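Local coordinates for putative immunoglobulin A1 protease (Bacteroides ovatus, PDB 3N6Z), which is a putative immunoglobulin A1 protease, an activity that is inferred rather than established, and folds largely as a parallel beta-solenoid, at residues A[33-38]-A[62-67]; A[37-42]-A[50-55]; A[117-120]-A[124-127]; A[133-138]-A[147-152]; A[255-260]-A[294-299]. All coordinates share one frame; numbering follows the deposited sequence. Where two conformers were deposited one is given.

Contact 1: A[33-38]-A[62-67]; sequences DGAGGL and RSVLKS
Val64 takes two apolar neighbours on one methyl: its CG1 lies 3.9 Å from Ala35 CB and, on the same residue range 33-38, meets the CD1 methyl of Leu38 at a matching separation. CG1 stands anti to the carbonyl carbon of Val64 (chi1 -66°), which turns this branch toward the 33-38 turn. Leu38 and Val64 run past each other in opposite senses, so their methyls meet alongside rather than head-on. A looser touch joins Leu38 CD1 to Ser63 CB at 4.4 Å. The interaction is van der Waals packing and buries about 100 Å² in all, at the surface of the protein.

The contact joins the weakly bonded helical turn 33-37, with Leu38 just past it, to the end of helix 61-64. Both lie at the N-terminal end of the parallel beta-solenoid, one before strand 50-52 and the other between 50-52 and 71-75. Gly34, Ala35 and Gly36 all have positive phi, which winds the 33-37 piece in the left-handed sense and presents the Ala35 methyl to Val64.

Within the turn the polar bonds are weak; firmer ones come from Gly42 N and Asn60. Asp33 OD1 receives a weak bond from Gly34 N, 3.1 Å long and bent to 132°, and also bonds to Gly42 N further along the chain. Gly37 N makes weak bonds back to the carbonyls of Asp33 and Gly34. Leu38 O is taken by the side-chain amide of Asn60.

Around this patch, Tyr50 packs on both Ala35 and Val64, while Phe73 of strand 71-75 also touches Val64. Ser12 and Pro17 touch Leu38.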
# COMPACT_ATOMS: atom_id res chain seq x y z
N ASP A 33 29.14 16.30 1.15
CA ASP A 33 27.98 15.87 0.35
C ASP A 33 27.46 14.53 0.91
O ASP A 33 28.18 13.77 1.58
CB ASP A 33 28.43 15.76 -1.11
CG ASP A 33 27.29 15.69 -2.11
OD1 ASP A 33 26.16 16.04 -1.81
OD2 ASP A 33 27.57 15.27 -3.26
N GLY A 34 26.19 14.24 0.67
CA GLY A 34 25.57 13.03 1.22
C GLY A 34 25.45 13.02 2.75
O GLY A 34 25.58 11.97 3.37
N ALA A 35 25.25 14.21 3.35
CA ALA A 35 25.19 14.36 4.80
C ALA A 35 26.47 13.76 5.42
O ALA A 35 26.42 12.92 6.33
CB ALA A 35 23.93 13.70 5.39
N GLY A 36 27.62 14.16 4.88
CA GLY A 36 28.91 13.73 5.41
C GLY A 36 29.18 12.25 5.21
O GLY A 36 29.81 11.62 6.04
N GLY A 37 28.65 11.69 4.12
CA GLY A 37 28.89 10.31 3.78
C GLY A 37 27.87 9.29 4.23
O GLY A 37 28.06 8.09 4.05
N LEU A 38 26.81 9.73 4.88
CA LEU A 38 25.68 8.83 5.19
C LEU A 38 25.00 8.31 3.92
O LEU A 38 24.40 7.24 3.96
CB LEU A 38 24.64 9.54 6.08
CG LEU A 38 25.06 9.91 7.50
CD1 LEU A 38 23.87 10.64 8.20
CD2 LEU A 38 25.46 8.72 8.25
N ARG A 62 16.55 7.63 8.60
CA ARG A 62 15.96 8.15 9.84
C ARG A 62 16.78 9.27 10.46
O ARG A 62 16.23 10.17 11.11
CB ARG A 62 15.77 7.03 10.83
CG ARG A 62 17.03 6.33 11.25
CD ARG A 62 16.59 5.44 12.42
NE ARG A 62 17.01 4.07 12.35
CZ ARG A 62 16.33 3.02 12.84
NH1 ARG A 62 15.07 3.08 13.37
NH2 ARG A 62 16.92 1.84 12.73
N SER A 63 18.09 9.26 10.22
CA SER A 63 19.02 10.22 10.84
C SER A 63 18.95 11.60 10.20
O SER A 63 19.45 12.55 10.76
CB SER A 63 20.44 9.66 10.74
OG SER A 63 20.50 8.30 11.22
N VAL A 64 18.37 11.69 8.99
CA VAL A 64 18.38 12.96 8.23
C VAL A 64 16.99 13.53 7.96
O VAL A 64 16.83 14.55 7.27
CB VAL A 64 19.20 12.81 6.91
CG1 VAL A 64 20.67 12.56 7.19
CG2 VAL A 64 18.55 11.78 5.97
N LEU A 65 15.95 12.92 8.54
CA LEU A 65 14.59 13.47 8.52
C LEU A 65 14.56 14.82 9.27
O LEU A 65 15.36 15.04 10.20
CB LEU A 65 13.61 12.50 9.10
CG LEU A 65 13.45 11.16 8.35
CD1 LEU A 65 12.53 10.22 9.13
CD2 LEU A 65 12.97 11.37 6.86
N LYS A 66 13.67 15.71 8.86
CA LYS A 66 13.55 17.06 9.43
C LYS A 66 12.09 17.36 9.74
O LYS A 66 11.22 17.26 8.88
CB LYS A 66 14.13 18.10 8.48
CG LYS A 66 15.62 17.98 8.24
CD LYS A 66 16.16 18.92 7.18
CE LYS A 66 16.18 20.34 7.63
NZ LYS A 66 16.81 21.22 6.55
N SER A 67 11.82 17.71 10.99
CA SER A 67 10.47 18.02 11.44
C SER A 67 9.86 19.26 10.76
O SER A 67 8.65 19.38 10.64
CB SER A 67 10.45 18.19 12.97
OG SER A 67 11.22 19.31 13.39

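Contact 2: A[37-42]-A[50-55]; sequences GLFEKG and YMIMNA
Phe39 and Tyr50 form the tightly packed half of this contact. Their rings make an offset stack with planes 26° apart and centroids separated by 4.7 Å, the nearest atoms being Phe39 CD2 and Tyr50 CD1 at 3.5 Å. The same ring face also receives Tyr50 CB as a CH-pi contact, 3.9 Å from the Phe39 centroid. At the ring's edge Ile52 CG1 comes within 3.7 Å of Phe39 CD1, the two side chains lying side by side. Phe39 CG is anti to its own carbonyl carbon, which brings the ring against the side chains of Tyr50 and Ile52.

Strand 50-52 is the first of the parallel row of the beta-solenoid, its far edge bonded to strand 71-75, and the 37-42 loop lines its other edge. Two backbone bonds join them: Glu40 N to Met51 O and Met51 N to Lys41 O, each 3.0 Å, the second the straighter at 166°. An alanine in place of Phe39 would probably leave the Tyr50 ring without its stacking partner and open a gap beside Ile52.

On the solvent side the packing is looser and mostly aliphatic. Glu40 CB rests 3.6 Å from Met53 CG, whereas the Glu40 chain bends away beyond it. Lys41 CG runs alongside Met51 CB at 3.8 Å, both side chains heading the same way; Met51 and Met53 are selenomethionines in this crystal. Beyond Met53, Asn54 is the N-cap of the next helix, and its OD1 accepts from Gln57 N.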
# COMPACT_ATOMS: atom_id res chain seq x y z
N GLY A 37 28.65 11.69 4.12
CA GLY A 37 28.89 10.31 3.78
C GLY A 37 27.87 9.29 4.23
O GLY A 37 28.06 8.09 4.05
N LEU A 38 26.81 9.73 4.88
CA LEU A 38 25.68 8.83 5.19
C LEU A 38 25.00 8.31 3.92
O LEU A 38 24.40 7.24 3.96
CB LEU A 38 24.64 9.54 6.08
CG LEU A 38 25.06 9.91 7.50
CD1 LEU A 38 23.87 10.64 8.20
CD2 LEU A 38 25.46 8.72 8.25
N PHE A 39 25.11 9.07 2.83
CA PHE A 39 24.54 8.72 1.52
C PHE A 39 25.63 8.90 0.46
O PHE A 39 26.66 9.55 0.71
CB PHE A 39 23.33 9.61 1.19
CG PHE A 39 22.24 9.44 2.21
CD1 PHE A 39 21.32 8.38 2.08
CD2 PHE A 39 22.18 10.23 3.33
CE1 PHE A 39 20.39 8.18 3.04
CE2 PHE A 39 21.22 10.02 4.28
CZ PHE A 39 20.34 8.99 4.15
N GLU A 40 25.37 8.38 -0.72
CA GLU A 40 26.34 8.49 -1.83
C GLU A 40 26.56 9.95 -2.20
O GLU A 40 27.70 10.36 -2.50
CB GLU A 40 25.86 7.69 -3.06
CG GLU A 40 26.57 7.99 -4.42
CD GLU A 40 28.05 7.61 -4.49
OE1 GLU A 40 28.54 6.82 -3.65
OE2 GLU A 40 28.73 8.11 -5.42
N LYS A 41 25.49 10.73 -2.20
CA LYS A 41 25.51 12.15 -2.53
C LYS A 41 24.17 12.76 -2.12
O LYS A 41 23.25 12.03 -1.73
CB LYS A 41 25.79 12.39 -4.02
CG LYS A 41 24.74 11.87 -4.96
CD LYS A 41 25.09 12.13 -6.44
CE LYS A 41 23.96 11.69 -7.37
NZ LYS A 41 24.19 11.93 -8.84
N GLY A 42 24.04 14.08 -2.27
CA GLY A 42 22.80 14.80 -2.01
C GLY A 42 22.72 15.45 -0.65
O GLY A 42 23.57 15.24 0.23
N TYR A 50 18.93 12.81 -1.32
CA TYR A 50 19.86 11.84 -0.75
C TYR A 50 19.79 10.54 -1.56
O TYR A 50 18.72 9.92 -1.69
CB TYR A 50 19.50 11.56 0.69
CG TYR A 50 19.81 12.67 1.67
CD1 TYR A 50 21.10 13.21 1.80
CD2 TYR A 50 18.82 13.17 2.53
CE1 TYR A 50 21.37 14.17 2.75
CE2 TYR A 50 19.10 14.14 3.48
CZ TYR A 50 20.36 14.64 3.59
OH TYR A 50 20.65 15.59 4.53
N MSE A 51 20.94 10.15 -2.11
CA MSE A 51 21.05 9.02 -3.03
C MSE A 51 21.50 7.77 -2.26
O MSE A 51 22.56 7.81 -1.60
CB MSE A 51 22.02 9.38 -4.17
CG MSE A 51 22.05 8.37 -5.30
SE MSE A 51 20.43 8.24 -6.31
CE MSE A 51 20.61 9.91 -7.29
N ILE A 52 20.69 6.71 -2.37
CA ILE A 52 20.83 5.51 -1.57
C ILE A 52 21.30 4.36 -2.47
O ILE A 52 20.62 4.01 -3.45
CB ILE A 52 19.50 5.14 -0.93
CG1 ILE A 52 19.03 6.25 0.03
CG2 ILE A 52 19.54 3.75 -0.23
CD1 ILE A 52 17.50 6.23 0.28
N MSE A 53 22.45 3.78 -2.13
CA MSE A 53 23.08 2.72 -2.95
C MSE A 53 23.14 1.35 -2.30
O MSE A 53 23.47 0.38 -2.98
CB MSE A 53 24.51 3.15 -3.32
CG MSE A 53 24.59 4.48 -4.10
SE MSE A 53 23.74 4.39 -5.80
CE MSE A 53 24.92 3.16 -6.71
N ASN A 54 22.88 1.26 -1.01
CA ASN A 54 22.93 -0.01 -0.29
C ASN A 54 22.07 0.07 0.96
O ASN A 54 21.52 1.14 1.27
CB ASN A 54 24.39 -0.39 0.00
CG ASN A 54 25.09 0.58 0.89
OD1 ASN A 54 24.53 1.04 1.88
ND2 ASN A 54 26.35 0.85 0.59
N ALA A 55 21.95 -1.02 1.69
CA ALA A 55 21.07 -1.08 2.86
C ALA A 55 21.60 -0.31 4.05
O ALA A 55 20.82 0.13 4.90
CB ALA A 55 20.75 -2.53 3.25

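Contact 3: A[117-120]-A[124-127]; sequences GDYP and GVLC
Tyr119 and Gly124 bring the two backbones to 4.9 Å between their CA atoms, where the loop brings the chain back on itself. Both residues have positive phi, a conformation that suits glycine but is less common for a tyrosine, and it is here that the chain folds back before strand 125-131. The Tyr119 carbonyl faces the glycine, its O lying 3.6 Å from Gly124 CA, in a plain contact rather than a conventional bond. Ser121, between the two segments, joins them with its hydroxyl OG, which bonds to both Tyr119 O and Gly124 N.

Strand 125-131 is one face's strand in a coil of the parallel beta-solenoid, lying between strand 100-105 and the strands 153-154 and 166-169. The 117-120 loop leads into it after strand 113-114.

Among the side chains only Tyr119 reaches across to any extent. Its CB sits 3.8 Å from Gly124 O, and CG stands anti to the carbonyl carbon (chi1 -65°), sending the ring out alongside the start of the strand. Ring atom CD2 then approaches Val125 CG2 at 4.4 Å, a slack apolar touch that meets the ring obliquely. The phenol OH bonds to a glycerol molecule, probably from the crystallisation liquor, and Tyr119 N is bonded to Gln145 OE1. Val125 also packs on Phe96, Tyr153 and Leu156, while its carbonyl is held by Asn91 ND2.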
# COMPACT_ATOMS: atom_id res chain seq x y z
N GLY A 117 7.92 -1.44 16.82
CA GLY A 117 7.71 0.02 16.81
C GLY A 117 6.33 0.39 16.36
O GLY A 117 5.48 -0.46 16.12
N ASP A 118 6.09 1.69 16.28
CA ASP A 118 4.80 2.18 15.83
C ASP A 118 4.64 2.00 14.33
O ASP A 118 5.55 2.33 13.57
CB ASP A 118 4.64 3.66 16.17
CG ASP A 118 4.44 3.91 17.64
OD1 ASP A 118 4.11 2.96 18.35
OD2 ASP A 118 4.56 5.07 18.06
N TYR A 119 3.48 1.53 13.92
CA TYR A 119 3.13 1.32 12.51
C TYR A 119 4.22 0.63 11.72
O TYR A 119 4.77 1.18 10.75
CB TYR A 119 2.69 2.64 11.85
CG TYR A 119 1.45 3.19 12.43
CD1 TYR A 119 0.23 2.55 12.21
CD2 TYR A 119 1.45 4.34 13.19
CE1 TYR A 119 -0.95 3.04 12.76
CE2 TYR A 119 0.27 4.83 13.76
CZ TYR A 119 -0.93 4.19 13.53
OH TYR A 119 -2.09 4.68 14.08
N PRO A 120 4.52 -0.64 12.08
CA PRO A 120 5.52 -1.38 11.32
C PRO A 120 5.20 -1.41 9.82
O PRO A 120 4.12 -1.83 9.42
CB PRO A 120 5.47 -2.79 11.94
CG PRO A 120 4.82 -2.63 13.25
CD PRO A 120 3.96 -1.42 13.19
N GLY A 124 5.64 4.17 7.94
CA GLY A 124 4.82 4.40 9.13
C GLY A 124 3.61 5.26 8.83
O GLY A 124 2.48 4.73 8.74
N VAL A 125 3.86 6.54 8.63
CA VAL A 125 2.88 7.51 8.16
C VAL A 125 3.55 8.29 7.04
O VAL A 125 4.56 8.95 7.30
CB VAL A 125 2.39 8.47 9.28
CG1 VAL A 125 1.50 9.59 8.68
CG2 VAL A 125 1.69 7.69 10.41
N LEU A 126 3.02 8.19 5.82
CA LEU A 126 3.60 8.87 4.67
C LEU A 126 2.85 10.18 4.38
O LEU A 126 1.67 10.14 3.97
CB LEU A 126 3.62 7.96 3.43
CG LEU A 126 4.24 8.62 2.18
CD1 LEU A 126 5.67 9.18 2.39
CD2 LEU A 126 4.22 7.64 1.01
N CYS A 127 3.56 11.28 4.59
CA CYS A 127 3.11 12.62 4.26
C CYS A 127 4.08 13.09 3.18
O CYS A 127 5.25 13.29 3.46
CB CYS A 127 3.11 13.54 5.46
SG CYS A 127 2.05 13.03 6.80

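Contact 4: A[133-138]-A[147-152]; sequences VGFVNA and IGIITG
Ala138 and Ile149 are the nearest backbone positions, 6.9 Å between CA atoms, where the corner after strand 133-136 faces the bend at residues 149-150. Ile149 CG2 is the shared methyl: it presses on Ala138 CB at 3.6 Å and on Phe135 CB at 3.8 Å. It is put there by a chi1 of -77°, which leaves CG2 anti to the Ile149 backbone N. The Phe135 ring continues past it to the next residue, with CE1 3.8 Å from Ile150 CG1 and the isoleucine crossing the ring at a slant. All four residues are buried, and side-chain packing alone joins the segments, filling the interior of the parallel beta-solenoid between two of its faces. A serine in place of Phe135 would probably open a gap beside both isoleucines and leave a hydroxyl among hydrocarbon.

Phe122 sets its ring edge-to-face with that of Phe135. Strand 133-136 is flanked by strands 107-110 and 172-174, whose Ile109 touches Phe135 and whose Thr173 touches both isoleucines, while Val140 of strand 138-141 packs against Ile149.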
# COMPACT_ATOMS: atom_id res chain seq x y z
N VAL A 133 8.98 2.47 -6.86
CA VAL A 133 9.71 1.45 -6.09
C VAL A 133 8.88 0.18 -5.97
O VAL A 133 7.66 0.23 -5.79
CB VAL A 133 10.17 1.98 -4.70
CG1 VAL A 133 8.98 2.23 -3.75
CG2 VAL A 133 11.19 1.05 -4.05
N GLY A 134 9.56 -0.97 -6.00
CA GLY A 134 8.98 -2.24 -5.64
C GLY A 134 9.58 -2.78 -4.38
O GLY A 134 10.77 -2.60 -4.13
N PHE A 135 8.74 -3.41 -3.56
CA PHE A 135 9.19 -4.17 -2.40
C PHE A 135 9.01 -5.65 -2.69
O PHE A 135 7.88 -6.11 -2.91
CB PHE A 135 8.40 -3.80 -1.13
CG PHE A 135 8.73 -2.45 -0.59
CD1 PHE A 135 8.20 -1.31 -1.16
CD2 PHE A 135 9.55 -2.33 0.54
CE1 PHE A 135 8.50 -0.07 -0.64
CE2 PHE A 135 9.86 -1.10 1.04
CZ PHE A 135 9.35 0.04 0.47
N VAL A 136 10.11 -6.39 -2.76
CA VAL A 136 10.08 -7.82 -3.06
C VAL A 136 10.35 -8.63 -1.79
O VAL A 136 11.33 -8.39 -1.08
CB VAL A 136 11.12 -8.18 -4.15
CG1 VAL A 136 11.26 -9.70 -4.31
CG2 VAL A 136 10.78 -7.47 -5.47
N ASN A 137 9.44 -9.56 -1.48
CA ASN A 137 9.58 -10.43 -0.30
C ASN A 137 9.71 -9.63 0.99
O ASN A 137 10.58 -9.90 1.83
CB ASN A 137 10.76 -11.42 -0.40
CG ASN A 137 10.73 -12.46 0.72
OD1 ASN A 137 9.66 -13.02 1.02
ND2 ASN A 137 11.86 -12.67 1.39
N ALA A 138 8.86 -8.62 1.14
CA ALA A 138 8.75 -7.90 2.38
C ALA A 138 7.97 -8.73 3.38
O ALA A 138 7.11 -9.53 3.03
CB ALA A 138 8.05 -6.54 2.16
N ILE A 147 -1.72 -1.93 9.33
CA ILE A 147 -0.48 -1.69 8.58
C ILE A 147 -0.55 -2.21 7.14
O ILE A 147 -1.45 -2.94 6.77
CB ILE A 147 0.74 -2.28 9.29
CG1 ILE A 147 0.67 -3.83 9.35
CG2 ILE A 147 0.99 -1.65 10.66
CD1 ILE A 147 1.94 -4.49 9.83
N GLY A 148 0.40 -1.74 6.35
CA GLY A 148 0.74 -2.24 5.04
C GLY A 148 2.24 -2.24 4.86
O GLY A 148 2.96 -1.74 5.70
N ILE A 149 2.72 -2.83 3.76
CA ILE A 149 4.18 -2.93 3.56
C ILE A 149 4.81 -1.56 3.41
O ILE A 149 5.81 -1.27 4.05
CB ILE A 149 4.54 -3.86 2.36
CG1 ILE A 149 4.37 -5.31 2.80
CG2 ILE A 149 5.97 -3.62 1.85
CD1 ILE A 149 4.19 -6.33 1.66
N ILE A 150 4.25 -0.72 2.55
CA ILE A 150 4.87 0.58 2.30
C ILE A 150 4.61 1.56 3.44
O ILE A 150 5.53 2.26 3.88
CB ILE A 150 4.44 1.16 0.92
CG1 ILE A 150 4.78 0.14 -0.20
CG2 ILE A 150 5.13 2.52 0.68
CD1 ILE A 150 4.70 0.64 -1.65
N THR A 151 3.40 1.56 3.98
CA THR A 151 3.09 2.47 5.08
C THR A 151 1.92 1.98 5.90
O THR A 151 1.09 1.19 5.41
CB THR A 151 2.85 3.91 4.55
OG1 THR A 151 2.94 4.85 5.61
CG2 THR A 151 1.50 4.00 3.82
N GLY A 152 1.84 2.47 7.12
CA GLY A 152 0.66 2.26 7.98
C GLY A 152 -0.44 3.18 7.52
O GLY A 152 -1.44 2.68 6.99

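Contact 5: A[255-260]-A[294-299]; sequences GQIDKS and GSYENC
Two neighbouring faces of the parallel beta-solenoid meet diagonally here. Strand 254-257 is stacked between 224-227 and 287-289, whereas 294-296 belongs to the adjacent row and pairs with 263-266, so this contact links one coil to the next around a corner rather than across a hydrogen-bonded strand pair.

Ile257 supplies the whole of the first segment's reach through its terminal methyl. CD1 comes 3.4 Å from Gly294 N and 3.6 Å from Tyr296 OH, while the side chain stretches out at chi2 (171°), carrying the methyl to the far segment. Ile257 and Tyr296 approach from opposite directions, the tyrosine's oxygen end arriving at the methyl. Within the second segment the Tyr296 ring has the backbone of Gly294 over one face, with Gly294 C 3.6 Å from the ring plane. The absence of a side chain on Gly294 leaves room for the Tyr296 OH.

Tyr296 OH has its polar partner in Ala291 O, and the ring also stacks with Phe327. Within the 255-260 segment, Gln256 NE2 bonds to Asp258 OD1 at 2.9 Å and 154°, arriving from above the carboxylate plane, and Asp258 OD2 forms a salt bridge with Arg226.

Across the segments the touch is methyl against amide nitrogen and phenol oxygen, with neither polar atom bonded to Ile257. The contact therefore contributes fit rather than directional bonding, with the hydroxyl's hydrogen bond made to Ala291.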
# COMPACT_ATOMS: atom_id res chain seq x y z
N GLY A 255 -10.54 -3.05 2.24
CA GLY A 255 -11.35 -3.69 3.29
C GLY A 255 -12.60 -2.90 3.66
O GLY A 255 -13.72 -3.41 3.51
N GLN A 256 -12.41 -1.68 4.13
CA GLN A 256 -13.47 -0.87 4.71
C GLN A 256 -13.40 0.59 4.36
O GLN A 256 -12.33 1.19 4.42
CB GLN A 256 -13.44 -0.99 6.25
CG GLN A 256 -14.30 0.04 6.99
CD GLN A 256 -14.47 -0.25 8.46
OE1 GLN A 256 -14.75 -1.39 8.85
NE2 GLN A 256 -14.30 0.79 9.28
N ILE A 257 -14.54 1.18 4.08
CA ILE A 257 -14.73 2.64 4.10
C ILE A 257 -15.36 2.97 5.45
O ILE A 257 -16.39 2.40 5.84
CB ILE A 257 -15.68 3.15 2.97
CG1 ILE A 257 -15.22 2.66 1.59
CG2 ILE A 257 -15.75 4.68 3.01
CD1 ILE A 257 -16.26 2.95 0.46
N ASP A 258 -14.73 3.88 6.21
CA ASP A 258 -15.35 4.30 7.48
C ASP A 258 -16.70 4.98 7.24
O ASP A 258 -16.92 5.64 6.23
CB ASP A 258 -14.44 5.29 8.20
CG ASP A 258 -13.40 4.63 9.07
OD1 ASP A 258 -13.11 3.42 8.87
OD2 ASP A 258 -12.87 5.33 9.99
N LYS A 259 -17.58 4.88 8.24
CA LYS A 259 -18.82 5.64 8.23
C LYS A 259 -18.54 7.12 8.06
O LYS A 259 -17.54 7.64 8.57
CB LYS A 259 -19.63 5.43 9.51
CG LYS A 259 -20.08 3.98 9.75
CD LYS A 259 -21.06 3.49 8.69
CE LYS A 259 -21.57 2.09 9.03
NZ LYS A 259 -22.52 2.08 10.16
N SER A 260 -19.40 7.77 7.29
CA SER A 260 -19.31 9.21 7.00
C SER A 260 -18.11 9.61 6.16
O SER A 260 -17.82 10.81 6.01
CB SER A 260 -19.35 10.05 8.29
OG SER A 260 -20.54 9.77 8.98
N GLY A 294 -18.75 4.41 -1.42
CA GLY A 294 -17.81 4.64 -2.51
C GLY A 294 -18.45 4.88 -3.86
O GLY A 294 -19.62 4.54 -4.10
N SER A 295 -17.63 5.44 -4.75
CA SER A 295 -17.97 5.71 -6.13
C SER A 295 -17.02 4.91 -7.02
O SER A 295 -15.80 4.99 -6.87
CB SER A 295 -17.87 7.19 -6.46
OG SER A 295 -18.75 7.95 -5.67
N TYR A 296 -17.58 4.15 -7.94
CA TYR A 296 -16.79 3.17 -8.67
C TYR A 296 -16.94 3.30 -10.16
O TYR A 296 -18.04 3.61 -10.68
CB TYR A 296 -17.23 1.76 -8.26
CG TYR A 296 -17.18 1.56 -6.75
CD1 TYR A 296 -15.99 1.59 -6.05
CD2 TYR A 296 -18.34 1.46 -6.00
CE1 TYR A 296 -15.94 1.46 -4.68
CE2 TYR A 296 -18.30 1.32 -4.62
CZ TYR A 296 -17.10 1.33 -3.96
OH TYR A 296 -17.04 1.22 -2.59
N GLU A 297 -15.85 3.01 -10.88
CA GLU A 297 -15.88 2.97 -12.34
C GLU A 297 -14.88 1.90 -12.77
O GLU A 297 -13.75 1.91 -12.30
CB GLU A 297 -15.49 4.33 -12.89
CG GLU A 297 -15.47 4.41 -14.40
CD GLU A 297 -15.11 5.77 -14.98
OE1 GLU A 297 -14.67 6.68 -14.23
OE2 GLU A 297 -15.26 5.91 -16.21
N ASN A 298 -15.27 1.04 -13.72
CA ASN A 298 -14.35 0.10 -14.33
C ASN A 298 -13.58 -0.73 -13.29
O ASN A 298 -12.33 -0.70 -13.24
CB ASN A 298 -13.36 0.80 -15.27
CG ASN A 298 -14.02 1.57 -16.42
OD1 ASN A 298 -13.40 2.51 -16.98
ND2 ASN A 298 -15.22 1.20 -16.78
N CYS A 299 -14.35 -1.41 -12.42
CA CYS A 299 -13.79 -2.28 -11.40
C CYS A 299 -14.12 -3.73 -11.75
O CYS A 299 -15.31 -4.07 -11.95
CB CYS A 299 -14.35 -1.94 -10.02
SG CYS A 299 -13.74 -0.34 -9.36

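From the N terminus, contact 1 closes the widest of the early loops, bringing 33-38 back to 62-67. Contact 2 lies within that span, sharing Gly37 and Leu38, and ties the entry loop to the first strand of the solenoid; the two also touch where Val64 CG2 packs on Tyr50 CE2. Contacts 3, 4 and 5 then follow in series. Contact 3 closes a loop of three intervening residues; contact 4 spans eight, among them most of strand 138-141. They touch through a weak bond between Gly124 O and Thr151 OG1. Contact 5 spans 33 residues, about one coil, and its centre lies about 39 Å from that of contact 1, beyond the chain's middle.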